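Local coordinates for SUMO-1 cysteine protease S273R (African swine fever virus pig/Kenya/KEN-50/1950, PDB 6LJ9), which probably acts as a cysteine protease that cleaves the viral pp220 and pp62 polyproteins into core-shell proteins and dampens host innate immunity, at residues D46-V51 and T74-P79; Q98-K103 and Y235-I240; A171-M176 and R241-N246; K216-T221 and V247-F252. All blocks are in the same frame, centred on the assembly; numbering follows the deposited sequence.

Contact 1: D46-V51 and T74-P79; sequences DSESCV and TRFKAP
Phe76 reaches across to the first turn of the short helix 48-51 and meets Glu48 and Ser49 with one side of its ring, CD2, CE2 and CZ. From CB the side chain sets CG anti to the carbonyl carbon (chi1 -73°), carrying the ring toward the start of the helix. Phe76 CD2 comes first, 3.8 Å from Ser49 CB. Phe76 CE2 lies next to the same residue, 3.7 Å from the backbone atom Ser49 N, which approaches obliquely to the ring. At the far end Phe76 CZ meets Glu48 CB at 4.0 Å, and that methylene sits in the plane of the ring, at its edge. Glu48 and Phe76 cross at about a right angle, and beyond CG the Glu48 chain runs extended toward other partners: OE1 accepts from Cys24 N, and OE2 is hydrogen-bonded to Ser23 OG. Ser49 likewise turns its polar atom elsewhere, with OG bonded to Glu13 OE1 and Ile272 O, while its CB is left to the ring. On the backbone of the aromatic residue, Phe76 O accepts a hydrogen bond from Arg99 NE on helix 90-103. The contact thus joins the end of helix 68-75 and the loop after it to helix 48-51, in the helical N-terminal region of the chain. Across the two segments the meeting is van der Waals in kind: the phenyl ring borders the CB atoms of two polar residues, whose oxygens remain engaged by the neighbouring N-terminal and C-terminal segments.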
# COMPACT_ATOMS: atom_id res chain seq x y z
N ASP B 46 -3.88 -30.51 -15.50
CA ASP B 46 -2.51 -30.03 -15.43
C ASP B 46 -2.43 -28.79 -14.54
O ASP B 46 -1.69 -27.84 -14.82
CB ASP B 46 -1.95 -29.73 -16.83
CG ASP B 46 -2.68 -28.60 -17.53
OD1 ASP B 46 -3.77 -28.22 -17.07
OD2 ASP B 46 -2.16 -28.09 -18.54
N SER B 47 -3.20 -28.80 -13.45
CA SER B 47 -3.21 -27.70 -12.50
C SER B 47 -3.96 -28.16 -11.26
O SER B 47 -4.80 -29.06 -11.32
CB SER B 47 -3.87 -26.44 -13.08
OG SER B 47 -5.25 -26.65 -13.33
N GLU B 48 -3.65 -27.52 -10.13
CA GLU B 48 -4.32 -27.85 -8.88
C GLU B 48 -5.79 -27.46 -8.91
O GLU B 48 -6.63 -28.14 -8.32
CB GLU B 48 -3.61 -27.18 -7.71
CG GLU B 48 -2.18 -27.64 -7.50
CD GLU B 48 -1.50 -26.92 -6.36
OE1 GLU B 48 -1.89 -25.78 -6.06
OE2 GLU B 48 -0.57 -27.51 -5.76
N SER B 49 -6.12 -26.36 -9.60
CA SER B 49 -7.52 -25.95 -9.70
C SER B 49 -8.34 -26.95 -10.51
O SER B 49 -9.52 -27.16 -10.21
CB SER B 49 -7.62 -24.56 -10.33
OG SER B 49 -7.04 -24.53 -11.62
N CYS B 50 -7.74 -27.57 -11.53
CA CYS B 50 -8.44 -28.61 -12.27
C CYS B 50 -8.64 -29.86 -11.43
O CYS B 50 -9.62 -30.58 -11.62
CB CYS B 50 -7.68 -28.94 -13.55
SG CYS B 50 -7.50 -27.57 -14.71
N VAL B 51 -7.72 -30.13 -10.50
CA VAL B 51 -7.83 -31.32 -9.66
C VAL B 51 -9.00 -31.18 -8.70
O VAL B 51 -9.87 -32.05 -8.63
CB VAL B 51 -6.51 -31.58 -8.91
CG1 VAL B 51 -6.69 -32.70 -7.91
CG2 VAL B 51 -5.40 -31.91 -9.89
N THR B 74 -10.62 -18.49 -2.03
CA THR B 74 -9.68 -17.79 -1.16
C THR B 74 -8.22 -17.95 -1.54
O THR B 74 -7.42 -17.08 -1.20
CB THR B 74 -9.86 -18.24 0.30
OG1 THR B 74 -9.61 -19.65 0.39
CG2 THR B 74 -11.28 -17.95 0.78
N ARG B 75 -7.85 -19.03 -2.23
CA ARG B 75 -6.46 -19.30 -2.54
C ARG B 75 -6.17 -19.40 -4.04
O ARG B 75 -5.02 -19.64 -4.41
CB ARG B 75 -5.99 -20.58 -1.85
CG ARG B 75 -6.05 -20.51 -0.33
CD ARG B 75 -5.39 -21.72 0.31
NE ARG B 75 -3.96 -21.80 -0.01
CZ ARG B 75 -3.00 -21.30 0.75
NH1 ARG B 75 -3.30 -20.69 1.89
NH2 ARG B 75 -1.73 -21.42 0.39
N PHE B 76 -7.17 -19.23 -4.89
CA PHE B 76 -6.98 -19.25 -6.33
C PHE B 76 -7.52 -17.96 -6.94
O PHE B 76 -8.32 -17.25 -6.34
CB PHE B 76 -7.68 -20.45 -6.98
CG PHE B 76 -7.01 -21.77 -6.71
CD1 PHE B 76 -7.27 -22.47 -5.55
CD2 PHE B 76 -6.12 -22.30 -7.63
CE1 PHE B 76 -6.65 -23.68 -5.30
CE2 PHE B 76 -5.50 -23.52 -7.39
CZ PHE B 76 -5.77 -24.21 -6.22
N LYS B 77 -7.06 -17.67 -8.16
CA LYS B 77 -7.61 -16.55 -8.90
C LYS B 77 -9.01 -16.89 -9.40
O LYS B 77 -9.44 -18.05 -9.38
CB LYS B 77 -6.68 -16.17 -10.05
CG LYS B 77 -5.36 -15.56 -9.61
CD LYS B 77 -4.46 -15.26 -10.80
CE LYS B 77 -3.20 -14.53 -10.36
NZ LYS B 77 -2.23 -14.36 -11.47
N ALA B 78 -9.71 -15.87 -9.86
CA ALA B 78 -11.08 -16.05 -10.31
C ALA B 78 -11.12 -16.91 -11.58
O ALA B 78 -10.19 -16.89 -12.38
CB ALA B 78 -11.74 -14.70 -10.58
N PRO B 79 -12.19 -17.69 -11.76
CA PRO B 79 -12.33 -18.44 -13.01
C PRO B 79 -12.71 -17.53 -14.16
O PRO B 79 -13.41 -16.54 -13.99
CB PRO B 79 -13.44 -19.44 -12.70
CG PRO B 79 -14.27 -18.74 -11.67
CD PRO B 79 -13.30 -17.95 -10.83

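Contact 2: Q98-K103 and Y235-I240; sequences QRWAIK and YSLFYI
Trp100 drives the six-membered part of its indole edge-on against helix 232-244, between Leu237 and Ile240. The tight part lies at the rim of the ring. There Trp100 CH2 comes to 3.3 Å from the backbone atom Leu237 O, which lies in the indole plane, so that the carbonyl oxygen faces the C-H edge and is not over the pi face. Trp100 CZ3 is 3.5 Å from Leu237 O. With CG anti to the carbonyl carbon (chi1 -69°), the indole is sent outward from helix 90-103 and spans the 10.0 Å between Trp100 CA and Ile240 CA. The apolar flanks are looser: Leu237 CB is 4.1 Å from Trp100 CH2, and Ile240 CG2 keeps the same 4.1 Å from Trp100 CZ3, touching with its methyl branch at the ring edge. Solvent has little part here, since all three residues are buried; the more open side belongs to helix 90-103, where Gln98, Arg99, Ile102 and Lys103 are partly exposed. Elsewhere the indole makes a cation-pi interaction with Arg241 and packs on Leu269 of helix 259-269. Helix 232-244 begins at Cys232, the inferred nucleophile, whose side chain is about 10 Å from that of Leu237. A polarised aromatic C-H edge set against a carbonyl oxygen would probably add a mildly favourable electrostatic term to the dispersion contacts that join helix 90-103 to helix 232-244.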
# COMPACT_ATOMS: atom_id res chain seq x y z
N GLN B 98 -12.37 -7.87 -6.66
CA GLN B 98 -12.49 -8.24 -5.25
C GLN B 98 -11.21 -8.90 -4.73
O GLN B 98 -10.88 -8.74 -3.55
CB GLN B 98 -13.68 -9.17 -5.05
CG GLN B 98 -15.03 -8.47 -5.10
CD GLN B 98 -16.19 -9.44 -5.04
OE1 GLN B 98 -16.14 -10.53 -5.61
NE2 GLN B 98 -17.25 -9.06 -4.34
N ARG B 99 -10.49 -9.63 -5.59
CA ARG B 99 -9.25 -10.25 -5.16
C ARG B 99 -8.11 -9.24 -5.08
O ARG B 99 -7.24 -9.34 -4.20
CB ARG B 99 -8.88 -11.40 -6.10
CG ARG B 99 -9.65 -12.68 -5.85
CD ARG B 99 -9.42 -13.70 -6.96
NE ARG B 99 -9.96 -15.01 -6.60
CZ ARG B 99 -11.24 -15.35 -6.71
NH1 ARG B 99 -12.12 -14.47 -7.16
NH2 ARG B 99 -11.64 -16.56 -6.36
N TRP B 100 -8.09 -8.26 -5.99
CA TRP B 100 -7.05 -7.24 -5.95
C TRP B 100 -7.19 -6.35 -4.71
O TRP B 100 -6.19 -5.82 -4.21
CB TRP B 100 -7.09 -6.39 -7.22
CG TRP B 100 -6.67 -7.13 -8.45
CD1 TRP B 100 -6.16 -8.40 -8.51
CD2 TRP B 100 -6.71 -6.65 -9.79
NE1 TRP B 100 -5.89 -8.73 -9.81
CE2 TRP B 100 -6.22 -7.68 -10.62
CE3 TRP B 100 -7.12 -5.45 -10.38
CZ2 TRP B 100 -6.13 -7.54 -12.01
CZ3 TRP B 100 -7.03 -5.31 -11.75
CH2 TRP B 100 -6.54 -6.35 -12.55
N ALA B 101 -8.42 -6.18 -4.21
CA ALA B 101 -8.63 -5.40 -3.00
C ALA B 101 -8.03 -6.07 -1.77
O ALA B 101 -7.80 -5.39 -0.77
CB ALA B 101 -10.13 -5.16 -2.79
N ILE B 102 -7.78 -7.38 -1.83
CA ILE B 102 -7.09 -8.05 -0.74
C ILE B 102 -5.63 -7.61 -0.69
O ILE B 102 -5.10 -7.25 0.37
CB ILE B 102 -7.20 -9.58 -0.89
CG1 ILE B 102 -8.65 -10.00 -1.15
CG2 ILE B 102 -6.65 -10.28 0.34
CD1 ILE B 102 -8.81 -11.46 -1.49
N LYS B 103 -4.96 -7.63 -1.84
CA LYS B 103 -3.54 -7.31 -1.90
C LYS B 103 -3.30 -5.81 -1.79
O LYS B 103 -2.44 -5.36 -1.03
CB LYS B 103 -2.94 -7.86 -3.20
CG LYS B 103 -1.58 -7.32 -3.57
CD LYS B 103 -1.07 -7.97 -4.85
CE LYS B 103 0.09 -7.20 -5.44
NZ LYS B 103 1.23 -7.09 -4.50
N TYR B 235 -8.14 -5.38 -21.53
CA TYR B 235 -7.60 -4.03 -21.60
C TYR B 235 -8.03 -3.20 -20.40
O TYR B 235 -7.21 -2.50 -19.78
CB TYR B 235 -8.05 -3.35 -22.90
CG TYR B 235 -7.06 -3.43 -24.03
CD1 TYR B 235 -5.90 -2.66 -24.03
CD2 TYR B 235 -7.29 -4.26 -25.13
CE1 TYR B 235 -5.00 -2.73 -25.07
CE2 TYR B 235 -6.39 -4.33 -26.17
CZ TYR B 235 -5.25 -3.56 -26.14
OH TYR B 235 -4.35 -3.63 -27.19
N SER B 236 -9.32 -3.27 -20.04
CA SER B 236 -9.83 -2.45 -18.94
C SER B 236 -9.25 -2.90 -17.60
O SER B 236 -8.92 -2.07 -16.75
CB SER B 236 -11.35 -2.51 -18.91
OG SER B 236 -11.91 -2.14 -20.16
N LEU B 237 -9.11 -4.21 -17.40
CA LEU B 237 -8.55 -4.71 -16.15
C LEU B 237 -7.06 -4.40 -16.06
O LEU B 237 -6.54 -4.11 -14.97
CB LEU B 237 -8.79 -6.21 -16.03
CG LEU B 237 -10.20 -6.65 -15.62
CD1 LEU B 237 -10.31 -8.16 -15.66
CD2 LEU B 237 -10.54 -6.12 -14.24
N PHE B 238 -6.34 -4.46 -17.19
CA PHE B 238 -4.91 -4.19 -17.17
C PHE B 238 -4.63 -2.73 -16.84
O PHE B 238 -3.63 -2.42 -16.17
CB PHE B 238 -4.29 -4.56 -18.52
CG PHE B 238 -2.82 -4.24 -18.62
CD1 PHE B 238 -1.87 -5.11 -18.11
CD2 PHE B 238 -2.39 -3.07 -19.22
CE1 PHE B 238 -0.52 -4.82 -18.19
CE2 PHE B 238 -1.04 -2.77 -19.31
CZ PHE B 238 -0.11 -3.65 -18.80
N TYR B 239 -5.48 -1.82 -17.31
CA TYR B 239 -5.30 -0.40 -16.99
C TYR B 239 -5.37 -0.18 -15.48
O TYR B 239 -4.53 0.52 -14.91
CB TYR B 239 -6.35 0.44 -17.71
CG TYR B 239 -6.21 1.93 -17.49
CD1 TYR B 239 -5.31 2.68 -18.23
CD2 TYR B 239 -6.98 2.58 -16.53
CE1 TYR B 239 -5.18 4.04 -18.03
CE2 TYR B 239 -6.86 3.95 -16.33
CZ TYR B 239 -5.96 4.67 -17.08
OH TYR B 239 -5.83 6.02 -16.88
N ILE B 240 -6.37 -0.77 -14.83
CA ILE B 240 -6.51 -0.61 -13.38
C ILE B 240 -5.31 -1.21 -12.67
O ILE B 240 -4.76 -0.61 -11.73
CB ILE B 240 -7.83 -1.25 -12.90
CG1 ILE B 240 -9.03 -0.49 -13.48
CG2 ILE B 240 -7.89 -1.28 -11.38
CD1 ILE B 240 -10.38 -1.05 -13.06

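Contact 3: A171-M176 and R241-N246; sequences AIFVDM and RARLDN
Strand 169-175 and the last turn of helix 232-244 come closest at Phe173 and Arg243, whose CA atoms lie 7.9 Å apart. The main side-chain contact is a CH-pi interaction: Arg243 CB sits over one face of the Phe173 ring, 3.6 Å from its centroid and only 15° off the ring normal. With CG anti to the backbone N (chi1 -169°), Phe173 points its phenyl group at the helix, and Leu244 CD2 then meets the ring at its edge, 4.0 Å from Phe173 CE1. Arg243 does not run straight on. Its chain bends at chi2 and chi3 and folds back alongside the ring, leaving one guanidinium face toward Phe173, the two planes 59° apart. This central strand of the mixed five-stranded sheet is thereby covered by the helix that begins at the inferred nucleophile, the pairing of central helix and sheet that characterises Ulp1-like proteases of clan CA. Farther along the strand Asp175 reaches the same arginine through a salt bridge, Asp175 OD2 accepting from Arg243 NH2 at 2.9 Å. The bond is bent, the nitrogen coming from the anti side of the carboxylate and somewhat out of its plane. Both charged groups have further partners: Arg243 NH2 also forms a salt bridge with Glu184 of the adjoining strand, and Asp175 OD1 pairs with Arg177. Just beyond, the helix ends in a Schellman motif, with Asn246 at positive phi as its C-prime residue, Asn246 N bonded weakly to Arg243 O and Val247 N to Ala242 O.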
# COMPACT_ATOMS: atom_id res chain seq x y z
N ALA B 171 -12.52 1.20 -18.58
CA ALA B 171 -12.07 1.30 -17.19
C ALA B 171 -12.20 2.73 -16.69
O ALA B 171 -12.07 3.69 -17.45
CB ALA B 171 -10.62 0.82 -17.05
N ILE B 172 -12.47 2.86 -15.39
CA ILE B 172 -12.47 4.14 -14.69
C ILE B 172 -11.60 4.00 -13.46
O ILE B 172 -11.81 3.10 -12.64
CB ILE B 172 -13.90 4.58 -14.30
CG1 ILE B 172 -14.65 5.10 -15.52
CG2 ILE B 172 -13.85 5.64 -13.20
CD1 ILE B 172 -15.93 5.86 -15.19
N PHE B 173 -10.61 4.88 -13.32
CA PHE B 173 -9.66 4.84 -12.22
C PHE B 173 -9.54 6.22 -11.60
O PHE B 173 -9.35 7.21 -12.32
CB PHE B 173 -8.29 4.34 -12.69
CG PHE B 173 -7.35 4.01 -11.57
CD1 PHE B 173 -7.44 2.80 -10.90
CD2 PHE B 173 -6.38 4.92 -11.18
CE1 PHE B 173 -6.58 2.50 -9.87
CE2 PHE B 173 -5.52 4.62 -10.14
CZ PHE B 173 -5.62 3.41 -9.49
N VAL B 174 -9.65 6.29 -10.28
CA VAL B 174 -9.50 7.53 -9.53
C VAL B 174 -8.25 7.38 -8.67
O VAL B 174 -8.21 6.55 -7.75
CB VAL B 174 -10.73 7.83 -8.67
CG1 VAL B 174 -10.51 9.09 -7.85
CG2 VAL B 174 -11.97 7.97 -9.54
N ASP B 175 -7.23 8.18 -8.96
CA ASP B 175 -5.96 8.12 -8.25
C ASP B 175 -5.92 9.28 -7.26
O ASP B 175 -5.83 10.45 -7.65
CB ASP B 175 -4.79 8.18 -9.23
CG ASP B 175 -3.46 7.89 -8.57
OD1 ASP B 175 -3.43 7.65 -7.35
OD2 ASP B 175 -2.43 7.91 -9.29
N MSE B 176 -5.98 8.95 -5.97
CA MSE B 176 -5.93 9.96 -4.91
C MSE B 176 -4.68 9.79 -4.06
O MSE B 176 -4.68 10.10 -2.87
CB MSE B 176 -7.19 9.87 -4.04
CG MSE B 176 -8.49 10.13 -4.80
SE MSE B 176 -10.07 9.61 -3.78
CE MSE B 176 -9.89 7.68 -3.90
N ARG B 241 -4.87 -2.39 -13.10
CA ARG B 241 -3.74 -3.05 -12.44
C ARG B 241 -2.45 -2.27 -12.65
O ARG B 241 -1.64 -2.13 -11.72
CB ARG B 241 -3.60 -4.48 -12.94
CG ARG B 241 -2.46 -5.25 -12.28
CD ARG B 241 -2.60 -5.23 -10.77
NE ARG B 241 -1.50 -5.94 -10.11
CZ ARG B 241 -1.56 -7.21 -9.72
NH1 ARG B 241 -2.66 -7.92 -9.92
NH2 ARG B 241 -0.51 -7.76 -9.12
N ALA B 242 -2.24 -1.74 -13.86
CA ALA B 242 -1.03 -0.96 -14.12
C ALA B 242 -1.02 0.33 -13.31
O ALA B 242 0.03 0.72 -12.78
CB ALA B 242 -0.92 -0.65 -15.61
N ARG B 243 -2.17 1.00 -13.19
CA ARG B 243 -2.23 2.20 -12.37
C ARG B 243 -2.02 1.87 -10.90
O ARG B 243 -1.43 2.66 -10.15
CB ARG B 243 -3.57 2.91 -12.57
CG ARG B 243 -3.84 3.36 -14.00
CD ARG B 243 -3.00 4.57 -14.40
NE ARG B 243 -3.37 5.76 -13.65
CZ ARG B 243 -2.64 6.28 -12.66
NH1 ARG B 243 -1.50 5.71 -12.31
NH2 ARG B 243 -3.05 7.38 -12.04
N LEU B 244 -2.51 0.71 -10.46
CA LEU B 244 -2.29 0.28 -9.08
C LEU B 244 -0.81 0.04 -8.81
O LEU B 244 -0.31 0.36 -7.73
CB LEU B 244 -3.10 -0.98 -8.78
CG LEU B 244 -4.59 -0.81 -8.52
CD1 LEU B 244 -5.27 -2.16 -8.36
CD2 LEU B 244 -4.82 0.05 -7.28
N ASP B 245 -0.09 -0.52 -9.79
CA ASP B 245 1.35 -0.69 -9.70
C ASP B 245 2.11 0.55 -10.14
O ASP B 245 3.31 0.46 -10.45
CB ASP B 245 1.80 -1.90 -10.51
CG ASP B 245 1.40 -3.21 -9.86
OD1 ASP B 245 1.19 -3.22 -8.63
OD2 ASP B 245 1.29 -4.22 -10.58
N ASN B 246 1.44 1.70 -10.19
CA ASN B 246 2.07 3.00 -10.40
C ASN B 246 2.65 3.16 -11.80
O ASN B 246 3.69 3.80 -11.98
CB ASN B 246 3.14 3.28 -9.34
CG ASN B 246 2.55 3.69 -8.00
OD1 ASN B 246 2.22 4.86 -7.79
ND2 ASN B 246 2.40 2.73 -7.10

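Contact 4: K216-T221 and V247-F252; sequences KTLAVT and VSYTHF
The Tyr249 ring receives Leu218 on one face, where the methyl CD2 stands 3.5 Å from the ring centroid and 19° off the normal, a CH-pi contact displaced toward the rim. Leu218 CD2 is 3.4 Å from Tyr249 CD1. The Phe252 ring behaves differently: Ser248 O lies in its plane at the edge, and Phe252 faces strand 215-220 with CB, the ring itself being turned toward the interior. Tyr249 holds CG between its backbone N and carbonyl carbon (chi1 56°), an arrangement that lays the phenol against the strand. Leu218 answers by extending CG anti to its own backbone N, which lets one branch, CD2, do the touching as the two side chains cross at a slant. Two residues on, Val220 uses its branches separately. Val220 CG1 meets Phe252 CB at 3.7 Å, whereas Val220 CG2 makes a looser approach to Tyr249 CB at 4.4 Å. Inward, the Phe252 ring packs edge-to-face with Tyr239 and Phe186. Tyr249 also touches Asp179 of the second subunit. Val220 is the centre of an inverse gamma turn where the strand ends, and its side chain is about 7 Å from that of Asn187, an inferred active-site residue. A strand outermost in the mixed sheet of this chain is here flanked by the short helix that follows the central one, within the Ulp1-type fold of this clan CA, family C63 protease.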
# COMPACT_ATOMS: atom_id res chain seq x y z
N LYS B 216 -7.99 16.54 -11.42
CA LYS B 216 -8.13 16.56 -12.87
C LYS B 216 -9.08 15.47 -13.33
O LYS B 216 -9.10 14.37 -12.78
CB LYS B 216 -6.77 16.37 -13.56
CG LYS B 216 -5.78 17.50 -13.38
CD LYS B 216 -4.52 17.21 -14.19
CE LYS B 216 -3.46 18.28 -13.99
NZ LYS B 216 -2.21 17.97 -14.74
N THR B 217 -9.87 15.78 -14.35
CA THR B 217 -10.61 14.79 -15.11
C THR B 217 -9.89 14.54 -16.43
O THR B 217 -9.47 15.49 -17.10
CB THR B 217 -12.05 15.24 -15.38
OG1 THR B 217 -12.04 16.43 -16.18
CG2 THR B 217 -12.78 15.51 -14.08
N LEU B 218 -9.73 13.27 -16.79
CA LEU B 218 -8.88 12.90 -17.91
C LEU B 218 -9.51 11.78 -18.71
O LEU B 218 -9.95 10.77 -18.14
CB LEU B 218 -7.49 12.48 -17.42
CG LEU B 218 -6.52 11.99 -18.50
CD1 LEU B 218 -6.06 13.15 -19.38
CD2 LEU B 218 -5.35 11.30 -17.85
N ALA B 219 -9.55 11.94 -20.03
CA ALA B 219 -10.04 10.92 -20.95
C ALA B 219 -8.83 10.30 -21.64
O ALA B 219 -8.24 10.91 -22.54
CB ALA B 219 -11.02 11.52 -21.95
N VAL B 220 -8.45 9.10 -21.21
CA VAL B 220 -7.34 8.38 -21.81
C VAL B 220 -7.84 7.67 -23.06
O VAL B 220 -8.02 6.45 -23.07
CB VAL B 220 -6.70 7.40 -20.82
CG1 VAL B 220 -5.39 6.84 -21.37
CG2 VAL B 220 -6.48 8.07 -19.47
N THR B 221 -8.08 8.44 -24.13
CA THR B 221 -8.61 7.91 -25.38
C THR B 221 -7.83 8.43 -26.57
O THR B 221 -8.38 8.59 -27.66
CB THR B 221 -10.10 8.25 -25.53
OG1 THR B 221 -10.26 9.67 -25.55
CG2 THR B 221 -10.91 7.66 -24.38
N VAL B 247 2.00 2.59 -12.80
CA VAL B 247 2.28 2.93 -14.19
C VAL B 247 1.45 4.17 -14.53
O VAL B 247 0.22 4.14 -14.43
CB VAL B 247 1.97 1.77 -15.14
CG1 VAL B 247 2.14 2.20 -16.59
CG2 VAL B 247 2.85 0.57 -14.83
N SER B 248 2.12 5.25 -14.92
CA SER B 248 1.43 6.50 -15.17
C SER B 248 0.46 6.36 -16.34
O SER B 248 0.66 5.56 -17.25
CB SER B 248 2.44 7.62 -15.47
OG SER B 248 1.78 8.84 -15.75
N TYR B 249 -0.62 7.15 -16.29
CA TYR B 249 -1.58 7.16 -17.39
C TYR B 249 -0.98 7.68 -18.68
O TYR B 249 -1.49 7.37 -19.76
CB TYR B 249 -2.81 7.99 -17.01
CG TYR B 249 -2.51 9.43 -16.61
CD1 TYR B 249 -2.13 10.37 -17.56
CD2 TYR B 249 -2.62 9.83 -15.29
CE1 TYR B 249 -1.86 11.68 -17.19
CE2 TYR B 249 -2.35 11.14 -14.92
CZ TYR B 249 -1.97 12.06 -15.88
OH TYR B 249 -1.71 13.35 -15.51
N THR B 250 0.10 8.46 -18.59
CA THR B 250 0.77 8.97 -19.78
C THR B 250 1.33 7.85 -20.66
O THR B 250 1.50 8.06 -21.86
CB THR B 250 1.91 9.92 -19.39
OG1 THR B 250 2.98 9.16 -18.81
CG2 THR B 250 1.42 10.96 -18.38
N HIS B 251 1.63 6.69 -20.07
CA HIS B 251 2.07 5.55 -20.88
C HIS B 251 0.95 5.06 -21.79
O HIS B 251 1.20 4.71 -22.95
CB HIS B 251 2.55 4.41 -19.97
CG HIS B 251 3.34 3.36 -20.69
ND1 HIS B 251 4.71 3.24 -20.56
CD2 HIS B 251 2.96 2.37 -21.52
CE1 HIS B 251 5.13 2.23 -21.30
NE2 HIS B 251 4.09 1.68 -21.89
N PHE B 252 -0.28 5.02 -21.28
CA PHE B 252 -1.43 4.64 -22.08
C PHE B 252 -1.83 5.73 -23.07
O PHE B 252 -2.65 5.47 -23.95
CB PHE B 252 -2.62 4.32 -21.18
CG PHE B 252 -2.40 3.13 -20.28
CD1 PHE B 252 -1.67 3.26 -19.11
CD2 PHE B 252 -2.93 1.89 -20.60
CE1 PHE B 252 -1.47 2.17 -18.28
CE2 PHE B 252 -2.74 0.80 -19.78
CZ PHE B 252 -2.00 0.94 -18.61

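Overall arrangement
Contact 1 closes before the others open and lies in the helical N-terminal region, its centre about 18 Å from that of contact 2 and 34 Å from that of contact 4, on the opposite side of the chain's centre from contacts 3 and 4. Contacts 1 and 2 touch where strand 78-79 is followed by helix 90-103. Contacts 2 and 3 share helix 232-244, their centres about 9 Å apart; contacts 3 and 4, equally close, reach the same mixed sheet. Along the chain the segments of contacts 2, 3 and 4 alternate, so distant parts of the sequence interlock around helix 232-244 and the sheet that contacts 3 and 4 reach. Contacts 3 and 4 also adjoin the second subunit.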